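Local coordinates for galactose mutarotase related enzyme (Lactobacillus casei, PDB 3Q1N), which probably binds carbohydrates and may act as an isomerase of the aldose 1-epimerase (galactose mutarotase) type, at residues V34-W42 and W242-F251; F173-G183 and D258-E266. All coordinates share one frame; numbering follows the deposited sequence. Where two conformers were deposited one is given.

Contact 1 of 2, residues V34-W42 and W242-F251; sequences VWTGDKTFW and WSPEHKKAPF. With EDO (1,2-ethanediol), chain K.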
loop_
_atom_site.group_PDB
_atom_site.type_symbol
_atom_site.label_atom_id
_atom_site.label_comp_id
_atom_site.label_asym_id
_atom_site.label_seq_id
_atom_site.Cartn_x
_atom_site.Cartn_y
_atom_site.Cartn_z
ATOM N N VAL A 34 -12.600 -2.616 -5.737
ATOM C CA VAL A 34 -11.870 -3.035 -4.520
ATOM C C VAL A 34 -12.393 -4.348 -3.923
ATOM O O VAL A 34 -13.602 -4.577 -3.837
ATOM C CB VAL A 34 -11.852 -1.916 -3.474
ATOM C CG1 VAL A 34 -11.196 -2.376 -2.145
ATOM C CG2 VAL A 34 -11.072 -0.679 -4.016
ATOM N N TRP A 35 -11.466 -5.231 -3.577
ATOM C CA TRP A 35 -11.763 -6.516 -2.947
ATOM C C TRP A 35 -12.735 -6.336 -1.777
ATOM O O TRP A 35 -12.595 -5.431 -0.958
ATOM C CB TRP A 35 -10.465 -7.175 -2.467
ATOM C CG TRP A 35 -10.641 -8.463 -1.747
ATOM C CD1 TRP A 35 -10.251 -8.753 -0.456
ATOM C CD2 TRP A 35 -11.257 -9.648 -2.254
ATOM N NE1 TRP A 35 -10.570 -10.043 -0.154
ATOM C CE2 TRP A 35 -11.208 -10.615 -1.231
ATOM C CE3 TRP A 35 -11.836 -9.981 -3.464
ATOM C CZ2 TRP A 35 -11.702 -11.906 -1.404
ATOM C CZ3 TRP A 35 -12.338 -11.273 -3.638
ATOM C CH2 TRP A 35 -12.268 -12.212 -2.611
ATOM N N THR A 36 -13.735 -7.219 -1.754
ATOM C CA THR A 36 -14.824 -7.186 -0.779
ATOM C C THR A 36 -14.492 -7.777 0.588
ATOM O O THR A 36 -15.325 -7.730 1.475
ATOM C CB THR A 36 -16.018 -7.960 -1.300
ATOM O OG1 THR A 36 -15.564 -9.275 -1.638
ATOM C CG2 THR A 36 -16.626 -7.274 -2.520
ATOM N N GLY A 37 -13.283 -8.285 0.784
ATOM C CA GLY A 37 -12.881 -8.826 2.077
ATOM C C GLY A 37 -13.482 -10.183 2.450
ATOM O O GLY A 37 -13.590 -10.501 3.629
ATOM N N ASP A 38 -13.846 -10.981 1.454
ATOM C CA ASP A 38 -14.232 -12.387 1.654
ATOM C C ASP A 38 -13.077 -13.159 2.306
ATOM O O ASP A 38 -12.032 -13.393 1.664
ATOM C CB ASP A 38 -14.598 -13.000 0.299
ATOM C CG ASP A 38 -14.999 -14.486 0.387
ATOM O OD1 ASP A 38 -14.942 -15.080 1.477
ATOM O OD2 ASP A 38 -15.357 -15.062 -0.669
ATOM N N LYS A 39 -13.289 -13.564 3.570
ATOM C CA LYS A 39 -12.286 -14.269 4.388
ATOM C C LYS A 39 -11.818 -15.639 3.837
ATOM O O LYS A 39 -10.835 -16.197 4.314
ATOM C CB LYS A 39 -12.800 -14.487 5.828
ATOM C CG LYS A 39 -13.890 -15.549 5.926
ATOM C CD LYS A 39 -14.526 -15.630 7.322
ATOM C CE LYS A 39 -15.698 -16.628 7.343
ATOM N NZ LYS A 39 -16.515 -16.460 8.590
ATOM N N THR A 40 -12.518 -16.155 2.841
ATOM C CA THR A 40 -12.040 -17.309 2.084
ATOM C C THR A 40 -10.609 -17.064 1.575
ATOM O O THR A 40 -9.764 -17.961 1.639
ATOM C CB THR A 40 -13.001 -17.606 0.927
ATOM O OG1 THR A 40 -14.343 -17.690 1.440
ATOM C CG2 THR A 40 -12.611 -18.929 0.192
ATOM N N PHE A 41 -10.327 -15.819 1.160
ATOM C CA PHE A 41 -9.022 -15.446 0.595
ATOM C C PHE A 41 -8.273 -14.383 1.391
ATOM O O PHE A 41 -7.074 -14.504 1.600
ATOM C CB PHE A 41 -9.224 -14.953 -0.838
ATOM C CG PHE A 41 -9.853 -15.982 -1.729
ATOM C CD1 PHE A 41 -9.088 -17.027 -2.215
ATOM C CD2 PHE A 41 -11.190 -15.900 -2.090
ATOM C CE1 PHE A 41 -9.668 -18.015 -3.042
ATOM C CE2 PHE A 41 -11.778 -16.878 -2.911
ATOM C CZ PHE A 41 -11.012 -17.925 -3.390
ATOM N N TRP A 42 -8.973 -13.328 1.803
ATOM C CA TRP A 42 -8.334 -12.253 2.562
ATOM C C TRP A 42 -9.393 -11.363 3.178
ATOM O O TRP A 42 -10.268 -10.882 2.487
ATOM C CB TRP A 42 -7.405 -11.413 1.647
ATOM C CG TRP A 42 -6.521 -10.485 2.365
ATOM C CD1 TRP A 42 -5.736 -10.775 3.454
ATOM C CD2 TRP A 42 -6.268 -9.092 2.052
ATOM N NE1 TRP A 42 -5.056 -9.654 3.848
ATOM C CE2 TRP A 42 -5.354 -8.615 2.996
ATOM C CE3 TRP A 42 -6.755 -8.208 1.083
ATOM C CZ2 TRP A 42 -4.897 -7.281 2.993
ATOM C CZ3 TRP A 42 -6.297 -6.876 1.092
ATOM C CH2 TRP A 42 -5.391 -6.442 2.029
ATOM N N TRP A 242 0.930 -8.334 -5.045
ATOM C CA TRP A 242 0.667 -9.471 -4.122
ATOM C C TRP A 242 -0.694 -10.097 -4.375
ATOM O O TRP A 242 -1.653 -9.410 -4.661
ATOM C CB TRP A 242 0.750 -9.015 -2.648
ATOM C CG TRP A 242 0.330 -10.071 -1.700
ATOM C CD1 TRP A 242 1.023 -11.207 -1.347
ATOM C CD2 TRP A 242 -0.916 -10.145 -1.025
ATOM N NE1 TRP A 242 0.280 -11.962 -0.478
ATOM C CE2 TRP A 242 -0.908 -11.325 -0.252
ATOM C CE3 TRP A 242 -2.040 -9.304 -0.972
ATOM C CZ2 TRP A 242 -1.990 -11.699 0.550
ATOM C CZ3 TRP A 242 -3.086 -9.652 -0.166
ATOM C CH2 TRP A 242 -3.060 -10.857 0.587
ATOM N N SER A 243 -0.748 -11.423 -4.327
ATOM C CA SER A 243 -2.003 -12.158 -4.239
ATOM C C SER A 243 -1.746 -13.399 -3.407
ATOM O O SER A 243 -0.658 -13.959 -3.479
ATOM C CB SER A 243 -2.489 -12.572 -5.616
ATOM O OG SER A 243 -3.825 -12.996 -5.534
ATOM N N PRO A 244 -2.710 -13.793 -2.580
ATOM C CA PRO A 244 -2.483 -14.923 -1.677
ATOM C C PRO A 244 -1.812 -16.122 -2.362
ATOM O O PRO A 244 -2.295 -16.645 -3.390
ATOM C CB PRO A 244 -3.894 -15.290 -1.232
ATOM C CG PRO A 244 -4.617 -13.949 -1.194
ATOM C CD PRO A 244 -4.035 -13.173 -2.371
ATOM N N GLU A 245 -0.709 -16.546 -1.739
ATOM C CA GLU A 245 0.180 -17.540 -2.311
ATOM C C GLU A 245 -0.470 -18.925 -2.284
ATOM O O GLU A 245 -1.098 -19.315 -1.296
ATOM C CB GLU A 245 1.511 -17.553 -1.559
ATOM C CG GLU A 245 2.226 -16.196 -1.501
ATOM C CD GLU A 245 2.142 -15.521 -0.133
ATOM O OE1 GLU A 245 1.030 -15.138 0.311
ATOM O OE2 GLU A 245 3.205 -15.363 0.499
ATOM N N HIS A 246 -0.333 -19.651 -3.385
ATOM C CA HIS A 246 -0.884 -21.004 -3.549
ATOM C C HIS A 246 -2.398 -21.087 -3.394
ATOM O O HIS A 246 -2.935 -22.134 -3.105
ATOM C CB HIS A 246 -0.132 -21.998 -2.633
ATOM C CG HIS A 246 1.344 -22.002 -2.875
ATOM N ND1 HIS A 246 1.907 -22.559 -4.007
ATOM C CD2 HIS A 246 2.366 -21.451 -2.174
ATOM C CE1 HIS A 246 3.214 -22.361 -3.984
ATOM N NE2 HIS A 246 3.519 -21.691 -2.883
ATOM N N LYS A 247 -3.082 -19.958 -3.582
ATOM C CA LYS A 247 -4.539 -19.902 -3.599
ATOM C C LYS A 247 -4.951 -19.338 -4.955
ATOM O O LYS A 247 -4.108 -18.865 -5.714
ATOM C CB LYS A 247 -5.067 -19.010 -2.480
ATOM C CG LYS A 247 -4.431 -19.263 -1.114
ATOM C CD LYS A 247 -5.415 -18.912 0.004
ATOM C CE LYS A 247 -4.875 -19.243 1.406
ATOM N NZ LYS A 247 -5.624 -18.522 2.475
ATOM N N LYS A 248 -6.231 -19.407 -5.259
ATOM C CA LYS A 248 -6.775 -18.861 -6.499
ATOM C C LYS A 248 -7.687 -17.646 -6.172
ATOM O O LYS A 248 -8.880 -17.649 -6.501
ATOM C CB LYS A 248 -7.551 -19.959 -7.247
ATOM C CG LYS A 248 -6.799 -21.312 -7.407
ATOM C CD LYS A 248 -6.549 -21.715 -8.866
ATOM C CE LYS A 248 -6.478 -23.264 -9.037
ATOM N NZ LYS A 248 -7.674 -23.941 -9.715
ATOM N N ALA A 249 -7.123 -16.610 -5.552
ATOM C CA ALA A 249 -7.906 -15.448 -5.185
ATOM C C ALA A 249 -8.250 -14.656 -6.444
ATOM O O ALA A 249 -7.395 -14.499 -7.309
ATOM C CB ALA A 249 -7.151 -14.566 -4.209
ATOM N N PRO A 250 -9.485 -14.158 -6.540
ATOM C CA PRO A 250 -9.922 -13.328 -7.677
ATOM C C PRO A 250 -9.572 -11.855 -7.448
ATOM O O PRO A 250 -10.393 -10.961 -7.686
ATOM C CB PRO A 250 -11.442 -13.551 -7.678
ATOM C CG PRO A 250 -11.748 -13.699 -6.203
ATOM C CD PRO A 250 -10.608 -14.457 -5.613
ATOM N N PHE A 251 -8.376 -11.621 -6.932
ATOM C CA PHE A 251 -7.839 -10.237 -6.760
ATOM C C PHE A 251 -6.328 -10.193 -6.857
ATOM O O PHE A 251 -5.656 -11.187 -6.662
ATOM C CB PHE A 251 -8.343 -9.597 -5.449
ATOM C CG PHE A 251 -7.664 -10.089 -4.171
ATOM C CD1 PHE A 251 -6.389 -9.644 -3.782
ATOM C CD2 PHE A 251 -8.324 -10.972 -3.329
ATOM C CE1 PHE A 251 -5.800 -10.078 -2.576
ATOM C CE2 PHE A 251 -7.734 -11.396 -2.119
ATOM C CZ PHE A 251 -6.487 -10.977 -1.768
HETATM C C1 EDO K . -1.382 -10.415 3.843
HETATM O O1 EDO K . -0.539 -10.936 4.867
HETATM C C2 EDO K . -1.821 -9.018 4.242
HETATM O O2 EDO K . -2.591 -9.082 5.458
#
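F251 is wedged against W35 and W42 and illustrates how one ring can join two loops that share no direct hydrogen bond. Its CB lies 4.0 Å from W35 CE3, and a chi1 of 76° sets F251 CG between the backbone N and the carbonyl carbon, 4.1 Å from W35 CD2. Beyond it, F251 CD2 sits above the middle of the W35 ring, 3.4 Å from W35 CD2, and F251 CE2 continues to the pyrrole side, 3.7 Å from W35 NE1. The F251 ring and the five-membered ring of W35 meet obliquely, at 39°. At the tip, F251 CZ meets W42 CB at 3.6 Å. W35 NE1 donates to W42 O at 2.8 Å, which fixes the rotation of the indole that F251 covers. Nearby, A249 CA and P250 CD lie over the same face of F41 as CH-pi partners. W242 turns its six-membered edge into the face of W42 in a T-shaped pair with planes at 74°. W42 NE1 also holds O2 of a 1,2-ethanediol, probably from the crystallisation liquor, at 3.0 Å. W35, W42, W242 and F251 thus form an aromatic cluster that may line a pocket, possibly the sugar-binding one expected in this family.

Contact 2 of 2, residues F173-G183 and D258-E266; sequences FGIGPVPFRNG and DGLPDQAGE. With EDO (1,2-ethanediol), chain N.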
loop_
_atom_site.group_PDB
_atom_site.type_symbol
_atom_site.label_atom_id
_atom_site.label_comp_id
_atom_site.label_asym_id
_atom_site.label_seq_id
_atom_site.Cartn_x
_atom_site.Cartn_y
_atom_site.Cartn_z
ATOM N N PHE A 173 12.992 -6.368 -5.319
ATOM C CA PHE A 173 13.752 -6.706 -4.127
ATOM C C PHE A 173 13.678 -8.207 -3.878
ATOM O O PHE A 173 12.605 -8.789 -3.851
ATOM C CB PHE A 173 13.250 -5.956 -2.910
ATOM C CG PHE A 173 13.602 -4.526 -2.923
ATOM C CD1 PHE A 173 14.867 -4.126 -2.470
ATOM C CD2 PHE A 173 12.769 -3.581 -3.443
ATOM C CE1 PHE A 173 15.242 -2.800 -2.471
ATOM C CE2 PHE A 173 13.155 -2.256 -3.492
ATOM C CZ PHE A 173 14.388 -1.869 -2.994
ATOM N N GLY A 174 14.813 -8.848 -3.726
ATOM C CA GLY A 174 14.804 -10.252 -3.390
ATOM C C GLY A 174 14.122 -10.541 -2.052
ATOM O O GLY A 174 14.254 -9.790 -1.100
ATOM N N ILE A 175 13.380 -11.650 -2.020
ATOM C CA ILE A 175 12.615 -12.081 -0.837
ATOM C C ILE A 175 13.212 -13.354 -0.213
ATOM O O ILE A 175 13.598 -14.294 -0.920
ATOM C CB ILE A 175 11.151 -12.374 -1.217
ATOM C CG1 ILE A 175 10.527 -11.128 -1.862
ATOM C CG2 ILE A 175 10.359 -12.857 0.016
ATOM C CD1 ILE A 175 10.579 -9.853 -1.047
ATOM N N GLY A 176 13.285 -13.375 1.116
ATOM C CA GLY A 176 13.700 -14.561 1.851
ATOM C C GLY A 176 13.958 -14.255 3.320
ATOM O O GLY A 176 14.700 -13.302 3.634
ATOM N N PRO A 177 13.299 -14.984 4.243
ATOM C CA PRO A 177 12.127 -15.839 4.104
ATOM C C PRO A 177 10.895 -14.988 3.893
ATOM O O PRO A 177 10.786 -13.924 4.492
ATOM C CB PRO A 177 12.000 -16.485 5.487
ATOM C CG PRO A 177 12.539 -15.485 6.384
ATOM C CD PRO A 177 13.562 -14.688 5.649
ATOM N N VAL A 178 9.995 -15.423 3.022
ATOM C CA VAL A 178 8.806 -14.641 2.744
ATOM C C VAL A 178 8.089 -14.334 4.076
ATOM O O VAL A 178 7.990 -15.214 4.947
ATOM C CB VAL A 178 7.890 -15.354 1.698
ATOM C CG1 VAL A 178 7.403 -16.724 2.211
ATOM C CG2 VAL A 178 6.738 -14.465 1.297
ATOM N N PRO A 179 7.627 -13.071 4.258
ATOM C CA PRO A 179 7.644 -11.880 3.389
ATOM C C PRO A 179 8.779 -10.865 3.682
ATOM O O PRO A 179 8.663 -9.694 3.367
ATOM C CB PRO A 179 6.279 -11.239 3.700
ATOM C CG PRO A 179 6.133 -11.503 5.223
ATOM C CD PRO A 179 6.921 -12.777 5.517
ATOM N N PHE A 180 9.864 -11.314 4.288
ATOM C CA PHE A 180 11.041 -10.464 4.510
ATOM C C PHE A 180 11.872 -10.373 3.228
ATOM O O PHE A 180 11.849 -11.254 2.404
ATOM C CB PHE A 180 11.961 -11.008 5.600
ATOM C CG PHE A 180 11.340 -11.056 6.991
ATOM C CD1 PHE A 180 10.659 -12.157 7.444
ATOM C CD2 PHE A 180 11.469 -9.972 7.833
ATOM C CE1 PHE A 180 10.119 -12.175 8.727
ATOM C CE2 PHE A 180 10.974 -9.985 9.121
ATOM C CZ PHE A 180 10.279 -11.090 9.572
ATOM N N ARG A 181 12.660 -9.319 3.128
ATOM C CA ARG A 181 13.683 -9.186 2.080
ATOM C C ARG A 181 14.984 -9.930 2.397
ATOM O O ARG A 181 15.379 -10.036 3.563
ATOM C CB ARG A 181 13.987 -7.702 1.847
ATOM C CG ARG A 181 12.766 -6.883 1.398
ATOM C CD ARG A 181 13.121 -5.476 0.963
ATOM N NE ARG A 181 13.828 -4.756 2.012
ATOM C CZ ARG A 181 15.116 -4.494 2.062
ATOM N NH1 ARG A 181 15.972 -4.988 1.156
ATOM N NH2 ARG A 181 15.574 -3.799 3.091
ATOM N N ASN A 182 15.656 -10.378 1.339
ATOM C CA ASN A 182 16.965 -10.997 1.465
ATOM C C ASN A 182 18.132 -10.031 1.273
ATOM O O ASN A 182 19.256 -10.454 1.473
ATOM C CB ASN A 182 17.101 -12.195 0.499
ATOM C CG ASN A 182 17.175 -11.800 -0.969
ATOM O OD1 ASN A 182 17.223 -10.644 -1.319
ATOM N ND2 ASN A 182 17.233 -12.810 -1.856
ATOM N N GLY A 183 17.861 -8.781 0.868
ATOM C CA GLY A 183 18.888 -7.770 0.610
ATOM C C GLY A 183 19.349 -7.529 -0.830
ATOM O O GLY A 183 20.194 -6.632 -1.046
ATOM N N ASP A 258 6.165 3.660 0.467
ATOM C CA ASP A 258 7.247 4.583 0.881
ATOM C C ASP A 258 7.994 3.961 2.071
ATOM O O ASP A 258 7.941 4.454 3.174
ATOM C CB ASP A 258 6.674 5.962 1.224
ATOM C CG ASP A 258 7.755 7.003 1.488
ATOM O OD1 ASP A 258 8.908 6.830 1.009
ATOM O OD2 ASP A 258 7.428 8.016 2.171
ATOM N N GLY A 259 8.677 2.849 1.785
ATOM C CA GLY A 259 9.355 2.041 2.775
ATOM C C GLY A 259 9.373 0.613 2.272
ATOM O O GLY A 259 8.952 0.323 1.153
ATOM N N LEU A 260 9.990 -0.255 3.066
ATOM C CA LEU A 260 10.208 -1.655 2.680
ATOM C C LEU A 260 10.136 -2.549 3.891
ATOM O O LEU A 260 10.501 -2.140 5.007
ATOM C CB LEU A 260 11.597 -1.806 2.079
ATOM C CG LEU A 260 11.910 -1.141 0.722
ATOM C CD1 LEU A 260 13.370 -1.174 0.415
ATOM C CD2 LEU A 260 11.062 -1.814 -0.341
ATOM N N PRO A 261 9.686 -3.806 3.696
ATOM C CA PRO A 261 9.814 -4.769 4.791
ATOM C C PRO A 261 11.261 -4.908 5.229
ATOM O O PRO A 261 12.181 -4.622 4.471
ATOM C CB PRO A 261 9.365 -6.093 4.142
ATOM C CG PRO A 261 8.563 -5.654 2.896
ATOM C CD PRO A 261 9.192 -4.413 2.446
ATOM N N ASP A 262 11.495 -5.404 6.442
ATOM C CA ASP A 262 12.831 -5.600 6.898
ATOM C C ASP A 262 13.610 -6.595 6.022
ATOM O O ASP A 262 13.067 -7.560 5.467
ATOM C CB ASP A 262 12.826 -6.172 8.311
ATOM C CG ASP A 262 13.046 -5.133 9.415
ATOM O OD1 ASP A 262 13.645 -4.045 9.169
ATOM O OD2 ASP A 262 12.660 -5.451 10.561
ATOM N N GLN A 263 14.911 -6.337 5.941
ATOM C CA GLN A 263 15.875 -7.331 5.466
ATOM C C GLN A 263 16.119 -8.320 6.602
ATOM O O GLN A 263 16.407 -7.923 7.712
ATOM C CB GLN A 263 17.194 -6.670 5.060
ATOM C CG GLN A 263 18.221 -7.718 4.663
ATOM C CD GLN A 263 19.458 -7.187 3.959
ATOM O OE1 GLN A 263 19.531 -6.001 3.563
ATOM N NE2 GLN A 263 20.462 -8.058 3.811
ATOM N N ALA A 264 16.007 -9.617 6.300
ATOM C CA ALA A 264 16.145 -10.698 7.297
ATOM C C ALA A 264 17.444 -10.596 8.095
ATOM O O ALA A 264 18.500 -10.267 7.580
ATOM C CB ALA A 264 16.097 -12.061 6.601
ATOM N N GLY A 265 17.367 -10.913 9.375
ATOM C CA GLY A 265 18.535 -10.928 10.236
ATOM C C GLY A 265 18.200 -10.362 11.600
ATOM O O GLY A 265 17.068 -10.514 12.079
ATOM N N GLU A 266 19.128 -9.605 12.178
ATOM C CA GLU A 266 18.935 -9.035 13.503
ATOM C C GLU A 266 17.991 -7.825 13.463
ATOM O O GLU A 266 17.759 -7.240 12.396
ATOM C CB GLU A 266 20.291 -8.664 14.112
ATOM C CG GLU A 266 20.973 -7.524 13.374
ATOM C CD GLU A 266 22.320 -7.200 13.944
ATOM O OE1 GLU A 266 23.203 -8.103 14.012
ATOM O OE2 GLU A 266 22.489 -6.022 14.320
HETATM C C1 EDO N . 11.300 8.734 -0.749
HETATM O O1 EDO N . 11.495 7.899 0.412
HETATM C C2 EDO N . 11.149 10.179 -0.312
HETATM O O2 EDO N . 9.797 10.413 0.065
HETATM O O HOH W 1 13.931 -2.332 5.004
HETATM O O HOH W 2 18.386 -3.499 3.569
#
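R181 O is approached by two groups of the 258-266 segment: A264 N donates to it over 2.8 Å in a nearly straight bond (170° at the hydrogen), and Q263 CA makes a CA-H...O contact. With R181 N donating to D262 O, this completes a single beta bridge of parallel bonding pattern between R181 and Q263, which joins the short strand 181-182 to a loop. The side chain of R181 adds a third hydrogen bond. A bend at chi3 (-56°) brings NE round to P261 O, 3.0 Å away, while the guanidinium lies between L260 CD1 over one face and Q263 CB over the other. NH2 donates to two waters near the guanidinium plane, one of which in turn donates a hydrogen bond to Q263 OE1. With a leucine in its place, P261 O would probably lose its NE donor, and both waters the NH2 that holds them. L260 reaches further, placing CD1 over the face of F173, 3.6 Å from F173 CZ. Away from this contact, the F180 ring meets D262 O at its edge, 3.7 Å from F180 CD2, and runs nearly coplanar (9°) with the D262 carboxylate, whose OD2 takes a hydrogen bond from N57 N. Q263 stretches out until its CD rests 3.4 Å from G183 CA, where a side-chain CB would run into Q263 NE2.

How the contacts relate
Followed from the N terminus, the chain shows how crossed contacts can tie a beta fold together. Segment 34-42 comes first and waits for 242-251, so contact 1 closes a loop of 199 residues, binding the loop that leaves the four-stranded N-terminal sheet to the one between strands 238-242 and 251-258 of the six-stranded sheet. Within that span lies 173-183, whose partner 258-266 follows only after contact 1 is complete; the closures therefore alternate and do not nest. Contact 2 ties the segment around strand 181-182, between the paired antiparallel strands 171-175 and 184-187, to the loop after strand 251-258. The contacts meet where E245 OE2 packs on V178 CG2, 3.7 Å apart.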